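Local coordinates for protein precorrin-2 dehydrogenase (Bacillus megaterium, PDB 3DFZ) that catalyses the NAD-dependent dehydrogenation of precorrin-2 to sirohydrochlorin, a precursor of both siroheme and anaerobically made adenosylcobalamin, at residues R45-K48 with G49-E53; I57-A61 with P62-A66; K155-K158 with E159-S163. All coordinates share one frame; numbering follows the deposited sequence. Where two conformers were deposited one is given.

Contact 1: R45-K48 with G49-E53; sequences RRIK and GFLQE
The ring of Phe50 lies folded back over the backbone of Arg46 and Ile47, a clear instance of an aromatic side chain lying over the backbone of residues three and four places earlier. One face of the ring meets Ile47 CA in a CH-pi contact, CA sitting 4.0 Å from the ring centroid and 22° off the ring normal, somewhat toward the rim. Over the same face lies the carbonyl of the preceding residue, with Arg46 O 3.3 Å from Phe50 CE2. The ring is put there by a chi1 of 48°, which wedges Phe50 CG between its own backbone N and carbonyl carbon.

Apolar side-chain contacts add to this. Ile47 CG2 reaches Leu51 CD1 at 4.1 Å, the two side chains slanting across each other, while Ile47 CG1 stands 4.3 Å from Phe50 CE1.

Two backbone bonds of the i to i+3 kind join the segments. Phe50 N donates to Ile47 O at 2.9 Å, and Gly49 N makes a weak bond to Arg46 O at 3.1 Å. A type I turn from Phe50 to Glu53 follows, with Glu53 N bonded to Phe50 O at 3.2 Å.

Beyond the segments, Ile47 packs on Ile68 and Trp71 of helix 66-73, and Phe50 on Val34 and Val36 of the sheet. Phe50 also meets Tyr23 of the second subunit edge-to-face. The arrangement belongs to the C-terminal part of helix 41-50, in the Rossmann-type beta-alpha-beta unit of strand 33-37, helix 41-50 and strand 56-60.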
loop_
_atom_site.group_PDB
_atom_site.type_symbol
_atom_site.label_atom_id
_atom_site.label_comp_id
_atom_site.label_asym_id
_atom_site.label_seq_id
_atom_site.Cartn_x
_atom_site.Cartn_y
_atom_site.Cartn_z
ATOM N N ARG B 45 -14.256 0.304 11.809
ATOM C CA ARG B 45 -13.650 -0.563 10.803
ATOM C C ARG B 45 -12.191 -0.157 10.573
ATOM O O ARG B 45 -11.306 -1.021 10.563
ATOM C CB ARG B 45 -14.495 -0.542 9.516
ATOM C CG ARG B 45 -13.773 -0.878 8.209
ATOM C CD ARG B 45 -14.678 -1.589 7.159
ATOM N NE ARG B 45 -16.114 -1.296 7.280
ATOM C CZ ARG B 45 -16.756 -0.311 6.646
ATOM N NH1 ARG B 45 -16.105 0.524 5.830
ATOM N NH2 ARG B 45 -18.061 -0.151 6.839
ATOM N N ARG B 46 -11.940 1.150 10.433
ATOM C CA ARG B 46 -10.580 1.664 10.255
ATOM C C ARG B 46 -9.625 1.303 11.416
ATOM O O ARG B 46 -8.521 0.834 11.170
ATOM C CB ARG B 46 -10.588 3.183 10.017
ATOM C CG ARG B 46 -11.143 3.636 8.670
ATOM C CD ARG B 46 -10.224 3.227 7.495
ATOM N NE ARG B 46 -10.642 3.784 6.195
ATOM C CZ ARG B 46 -11.580 3.264 5.406
ATOM N NH1 ARG B 46 -12.232 2.168 5.770
ATOM N NH2 ARG B 46 -11.873 3.852 4.249
ATOM N N ILE B 47 -10.072 1.522 12.660
ATOM C CA ILE B 47 -9.302 1.243 13.891
ATOM C C ILE B 47 -8.918 -0.230 14.008
ATOM O O ILE B 47 -7.771 -0.553 14.314
ATOM C CB ILE B 47 -10.075 1.690 15.181
ATOM C CG1 ILE B 47 -10.166 3.217 15.265
ATOM C CG2 ILE B 47 -9.423 1.125 16.444
ATOM C CD1 ILE B 47 -11.422 3.729 15.968
ATOM N N LYS B 48 -9.880 -1.118 13.763
ATOM C CA LYS B 48 -9.610 -2.553 13.665
ATOM C C LYS B 48 -8.324 -2.843 12.912
ATOM O O LYS B 48 -7.526 -3.652 13.359
ATOM C CB LYS B 48 -10.769 -3.283 12.993
ATOM C CG LYS B 48 -11.584 -4.133 13.940
ATOM C CD LYS B 48 -13.072 -4.115 13.550
ATOM C CE LYS B 48 -13.931 -5.009 14.461
ATOM N NZ LYS B 48 -15.399 -4.690 14.356
ATOM N N GLY B 49 -8.133 -2.163 11.781
ATOM C CA GLY B 49 -6.963 -2.317 10.914
ATOM C C GLY B 49 -5.626 -2.055 11.563
ATOM O O GLY B 49 -4.633 -2.703 11.221
ATOM N N PHE B 50 -5.575 -1.119 12.508
ATOM C CA PHE B 50 -4.283 -0.767 13.137
ATOM C C PHE B 50 -4.220 -0.912 14.676
ATOM O O PHE B 50 -3.312 -0.397 15.344
ATOM C CB PHE B 50 -3.768 0.603 12.642
ATOM C CG PHE B 50 -4.803 1.709 12.670
ATOM C CD1 PHE B 50 -5.177 2.312 13.879
ATOM C CD2 PHE B 50 -5.372 2.174 11.484
ATOM C CE1 PHE B 50 -6.125 3.343 13.905
ATOM C CE2 PHE B 50 -6.320 3.205 11.488
ATOM C CZ PHE B 50 -6.704 3.792 12.708
ATOM N N LEU B 51 -5.170 -1.657 15.220
ATOM C CA LEU B 51 -5.288 -1.852 16.665
ATOM C C LEU B 51 -4.141 -2.687 17.280
ATOM O O LEU B 51 -3.758 -2.475 18.447
ATOM C CB LEU B 51 -6.648 -2.489 16.962
ATOM C CG LEU B 51 -7.172 -2.672 18.371
ATOM C CD1 LEU B 51 -7.387 -1.354 19.060
ATOM C CD2 LEU B 51 -8.481 -3.439 18.262
ATOM N N GLN B 52 -3.604 -3.623 16.499
ATOM C CA GLN B 52 -2.479 -4.441 16.926
ATOM C C GLN B 52 -1.133 -3.904 16.418
ATOM O O GLN B 52 -0.160 -4.664 16.318
ATOM C CB GLN B 52 -2.664 -5.878 16.439
ATOM C CG GLN B 52 -3.860 -6.590 17.031
ATOM C CD GLN B 52 -4.586 -7.423 16.000
ATOM O OE1 GLN B 52 -4.217 -7.430 14.820
ATOM N NE2 GLN B 52 -5.631 -8.125 16.431
ATOM N N GLU B 53 -1.063 -2.607 16.108
ATOM C CA GLU B 53 0.130 -2.026 15.461
ATOM C C GLU B 53 1.099 -1.252 16.360
ATOM O O GLU B 53 2.148 -0.795 15.882
ATOM C CB GLU B 53 -0.259 -1.166 14.246
ATOM C CG GLU B 53 -0.966 -1.940 13.123
ATOM C CD GLU B 53 -0.072 -2.992 12.451
ATOM O OE1 GLU B 53 1.111 -2.686 12.112
ATOM O OE2 GLU B 53 -0.555 -4.130 12.265
#

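Contact 2: I57-A61 with P62-A66; sequences ITVVA and PTVSA
Val59 and Val64 meet across the bend that follows strand 56-60, and they illustrate how a side chain near the end of a strand can be covered by the loop that follows. Val59 directs its CB toward the loop; with chi1 at -178°, CG1 lies opposite the backbone N across the CA-CB bond and touches Val64 CG2 at 3.7 Å. The same valine packs on Ile68 of helix 66-73 and on Ile47 of helix 41-50, so the pair belongs to the layer between sheet and helices.

Ala61 sits where the chain bends out of the strand. Its CB is 3.2 Å from Thr63 O, 3.7 Å from Pro62 CD and 4.4 Å from Val64 CG2, so that one methyl meets three successive residues of the loop. The side-chain contacts across the bend are apolar, and no hydrogen bond crosses it.

Farther on, Ser65 takes the N-cap position of helix 66-73, and its OG bonds Thr44 OG1. Pro62 and Thr63 are, by similarity, NAD(+)-binding residues; their position is consistent with the loop after the second strand of the beta-alpha-beta unit, which in Rossmann-type folds commonly lies near the adenosine part of the cofactor.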
loop_
_atom_site.group_PDB
_atom_site.type_symbol
_atom_site.label_atom_id
_atom_site.label_comp_id
_atom_site.label_asym_id
_atom_site.label_seq_id
_atom_site.Cartn_x
_atom_site.Cartn_y
_atom_site.Cartn_z
ATOM N N ILE B 57 -3.338 5.344 19.772
ATOM C CA ILE B 57 -4.594 5.765 19.132
ATOM C C ILE B 57 -5.442 6.682 20.021
ATOM O O ILE B 57 -5.732 6.353 21.178
ATOM C CB ILE B 57 -5.473 4.544 18.709
ATOM C CG1 ILE B 57 -4.645 3.497 17.945
ATOM C CG2 ILE B 57 -6.668 5.021 17.886
ATOM C CD1 ILE B 57 -5.372 2.197 17.699
ATOM N N THR B 58 -5.813 7.839 19.490
ATOM C CA THR B 58 -6.800 8.707 20.132
ATOM C C THR B 58 -7.994 8.854 19.212
ATOM O O THR B 58 -7.823 9.190 18.059
ATOM C CB THR B 58 -6.230 10.089 20.481
ATOM O OG1 THR B 58 -5.050 9.932 21.285
ATOM C CG2 THR B 58 -7.269 10.927 21.257
ATOM N N VAL B 59 -9.192 8.569 19.729
ATOM C CA VAL B 59 -10.434 8.633 18.965
ATOM C C VAL B 59 -11.235 9.842 19.457
ATOM O O VAL B 59 -11.521 9.955 20.656
ATOM C CB VAL B 59 -11.288 7.341 19.155
ATOM C CG1 VAL B 59 -12.565 7.398 18.315
ATOM C CG2 VAL B 59 -10.494 6.088 18.838
ATOM N N VAL B 60 -11.567 10.755 18.540
ATOM C CA VAL B 60 -12.276 11.998 18.880
ATOM C C VAL B 60 -13.614 12.034 18.160
ATOM O O VAL B 60 -13.663 12.155 16.917
ATOM C CB VAL B 60 -11.456 13.293 18.568
ATOM C CG1 VAL B 60 -12.143 14.525 19.163
ATOM C CG2 VAL B 60 -10.102 13.197 19.167
ATOM N N ALA B 61 -14.679 11.871 18.946
ATOM C CA ALA B 61 -16.075 12.024 18.506
ATOM C C ALA B 61 -16.969 12.217 19.758
ATOM O O ALA B 61 -16.676 11.643 20.811
ATOM C CB ALA B 61 -16.518 10.821 17.717
ATOM N N PRO B 62 -18.058 13.030 19.651
ATOM C CA PRO B 62 -18.929 13.259 20.829
ATOM C C PRO B 62 -19.494 11.960 21.378
ATOM O O PRO B 62 -19.691 11.840 22.587
ATOM C CB PRO B 62 -20.046 14.165 20.293
ATOM C CG PRO B 62 -19.972 14.059 18.805
ATOM C CD PRO B 62 -18.537 13.773 18.469
ATOM N N THR B 63 -19.713 10.995 20.486
ATOM C CA THR B 63 -20.099 9.631 20.855
ATOM C C THR B 63 -19.292 8.627 20.023
ATOM O O THR B 63 -18.844 8.934 18.913
ATOM C CB THR B 63 -21.644 9.392 20.724
ATOM O OG1 THR B 63 -22.340 10.224 21.671
ATOM C CG2 THR B 63 -22.011 7.929 21.008
ATOM N N VAL B 64 -19.146 7.428 20.583
ATOM C CA VAL B 64 -18.270 6.389 20.098
ATOM C C VAL B 64 -18.990 5.023 20.202
ATOM O O VAL B 64 -19.887 4.854 21.033
ATOM C CB VAL B 64 -16.931 6.458 20.919
ATOM C CG1 VAL B 64 -16.524 5.130 21.501
ATOM C CG2 VAL B 64 -15.810 7.168 20.118
ATOM N N SER B 65 -18.618 4.062 19.356
ATOM C CA SER B 65 -19.344 2.778 19.285
ATOM C C SER B 65 -19.007 1.816 20.443
ATOM O O SER B 65 -17.978 1.971 21.117
ATOM C CB SER B 65 -19.115 2.097 17.922
ATOM O OG SER B 65 -17.728 1.846 17.706
ATOM N N ALA B 66 -19.881 0.828 20.654
ATOM C CA ALA B 66 -19.712 -0.197 21.687
ATOM C C ALA B 66 -18.366 -0.951 21.618
ATOM O O ALA B 66 -17.860 -1.462 22.635
ATOM C CB ALA B 66 -20.865 -1.194 21.596
#

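Contact 3: K155-K158 with E159-S163; sequences KRIK and EDLSS
Two bends late in the side chain, at chi3 (144°) and chi4 (63°), curl the end of Lys155 toward Glu159, whose own chain runs extended beyond CG to meet it. The resulting i to i+4 salt bridge joins Lys155 NZ to Glu159 OE2 at 3.0 Å, the ammonium approaching from above the carboxylate plane rather than within it.

One turn of helix backs this pair: Glu159 N donates to Lys155 O at 3.0 Å in a nearly straight bond. Next along, Asp160 N bonds Arg156 O at 2.8 Å. Asp160 OD2 lies 3.4 Å from Arg156 CG, while Arg156 NE stays 5.0 Å from that same Asp160 OD2, so no salt bridge forms between them.

On the buried side, Ile157 CG2 touches Leu161 CD1 at 3.7 Å, the two side chains lying side by side and pointing the same way. Both rest on Ile144 of strand 140-145, and Leu161 also meets Leu161 of the second subunit.

Lys158 O accepts two bonds from one residue, one from Ser162 N at 2.8 Å and a weak one from Ser162 OG at 3.1 Å. Lys158 NZ, for its part, bonds Gln134 O. Together these contacts describe an amphipathic alpha-helix, with a charged pair on its exposed side and an apolar seam set against the two-stranded antiparallel sheet and the dimer partner.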
loop_
_atom_site.group_PDB
_atom_site.type_symbol
_atom_site.label_atom_id
_atom_site.label_comp_id
_atom_site.label_asym_id
_atom_site.label_seq_id
_atom_site.Cartn_x
_atom_site.Cartn_y
_atom_site.Cartn_z
ATOM N N LYS B 155 -14.104 -4.575 -5.539
ATOM C CA LYS B 155 -14.810 -5.707 -4.947
ATOM C C LYS B 155 -14.841 -6.909 -5.892
ATOM O O LYS B 155 -14.497 -8.028 -5.481
ATOM C CB LYS B 155 -16.225 -5.266 -4.549
ATOM C CG LYS B 155 -17.212 -6.367 -4.101
ATOM C CD LYS B 155 -18.521 -5.709 -3.617
ATOM C CE LYS B 155 -19.769 -6.525 -3.986
ATOM N NZ LYS B 155 -19.843 -7.911 -3.351
ATOM N N ARG B 156 -15.228 -6.691 -7.158
ATOM C CA ARG B 156 -15.158 -7.783 -8.140
ATOM C C ARG B 156 -13.786 -8.502 -8.207
ATOM O O ARG B 156 -13.710 -9.744 -8.171
ATOM C CB ARG B 156 -15.589 -7.332 -9.531
ATOM C CG ARG B 156 -15.433 -8.449 -10.534
ATOM C CD ARG B 156 -15.626 -7.992 -11.948
ATOM N NE ARG B 156 -17.055 -7.856 -12.214
ATOM C CZ ARG B 156 -17.620 -7.929 -13.410
ATOM N NH1 ARG B 156 -16.879 -8.155 -14.494
ATOM N NH2 ARG B 156 -18.934 -7.790 -13.501
ATOM N N ILE B 157 -12.717 -7.720 -8.316
ATOM C CA ILE B 157 -11.374 -8.258 -8.426
ATOM C C ILE B 157 -10.945 -9.026 -7.182
ATOM O O ILE B 157 -10.312 -10.076 -7.292
ATOM C CB ILE B 157 -10.374 -7.121 -8.799
ATOM C CG1 ILE B 157 -10.571 -6.673 -10.240
ATOM C CG2 ILE B 157 -8.898 -7.498 -8.540
ATOM C CD1 ILE B 157 -9.828 -5.350 -10.530
ATOM N N LYS B 158 -11.288 -8.501 -6.007
ATOM C CA LYS B 158 -11.047 -9.168 -4.727
ATOM C C LYS B 158 -11.748 -10.525 -4.629
ATOM O O LYS B 158 -11.153 -11.498 -4.134
ATOM C CB LYS B 158 -11.524 -8.279 -3.588
ATOM C CG LYS B 158 -11.188 -8.792 -2.166
ATOM C CD LYS B 158 -12.094 -8.098 -1.121
ATOM C CE LYS B 158 -11.925 -8.733 0.222
ATOM N NZ LYS B 158 -12.248 -7.828 1.388
ATOM N N GLU B 159 -13.003 -10.582 -5.091
ATOM C CA GLU B 159 -13.726 -11.841 -5.292
ATOM C C GLU B 159 -13.066 -12.770 -6.333
ATOM O O GLU B 159 -12.988 -13.996 -6.116
ATOM C CB GLU B 159 -15.168 -11.577 -5.723
ATOM C CG GLU B 159 -16.019 -10.956 -4.651
ATOM C CD GLU B 159 -17.386 -10.550 -5.140
ATOM O OE1 GLU B 159 -17.620 -10.507 -6.381
ATOM O OE2 GLU B 159 -18.229 -10.287 -4.258
ATOM N N ASP B 160 -12.617 -12.205 -7.456
ATOM C CA ASP B 160 -11.929 -13.008 -8.473
ATOM C C ASP B 160 -10.598 -13.570 -7.916
ATOM O O ASP B 160 -10.305 -14.754 -8.074
ATOM C CB ASP B 160 -11.789 -12.267 -9.830
ATOM C CG ASP B 160 -13.164 -11.744 -10.415
ATOM O OD1 ASP B 160 -14.282 -12.179 -10.010
ATOM O OD2 ASP B 160 -13.136 -10.845 -11.302
ATOM N N LEU B 161 -9.844 -12.761 -7.176
ATOM C CA LEU B 161 -8.600 -13.215 -6.534
ATOM C C LEU B 161 -8.814 -14.190 -5.381
ATOM O O LEU B 161 -7.997 -15.081 -5.137
ATOM C CB LEU B 161 -7.801 -12.019 -6.023
ATOM C CG LEU B 161 -7.354 -10.890 -6.949
ATOM C CD1 LEU B 161 -7.018 -9.667 -6.134
ATOM C CD2 LEU B 161 -6.167 -11.286 -7.769
ATOM N N SER B 162 -9.894 -13.988 -4.636
ATOM C CA SER B 162 -10.325 -14.931 -3.598
ATOM C C SER B 162 -10.576 -16.325 -4.153
ATOM O O SER B 162 -10.163 -17.318 -3.542
ATOM C CB SER B 162 -11.613 -14.443 -2.945
ATOM O OG SER B 162 -11.329 -13.604 -1.854
ATOM N N SER B 163 -11.277 -16.372 -5.288
ATOM C CA SER B 163 -11.510 -17.578 -6.093
ATOM C C SER B 163 -10.196 -18.309 -6.421
ATOM O O SER B 163 -10.011 -19.456 -5.993
ATOM C CB SER B 163 -12.254 -17.169 -7.369
ATOM O OG SER B 163 -12.729 -18.256 -8.145
#

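In the fold
The three contacts follow one another along the chain, each formed between neighbouring stretches of it. Contacts 1 and 2, with centres about 14 Å apart, share the NAD(P)-binding region: helix 41-50 leads into strand 56-60, and the two contacts touch where Phe50 CD1 meets Ile57 CD1 at 3.8 Å. Contact 3, on helix 151-164 in the central sirohaem-biosynthesis region, lies apart, its centre about 23 Å from that of contact 1 and about 32 Å from that of contact 2. Contacts 1 and 3 both reach the second subunit, so the homodimer interface draws on both regions. Contact 2 holds two residues that probably bind NAD(+).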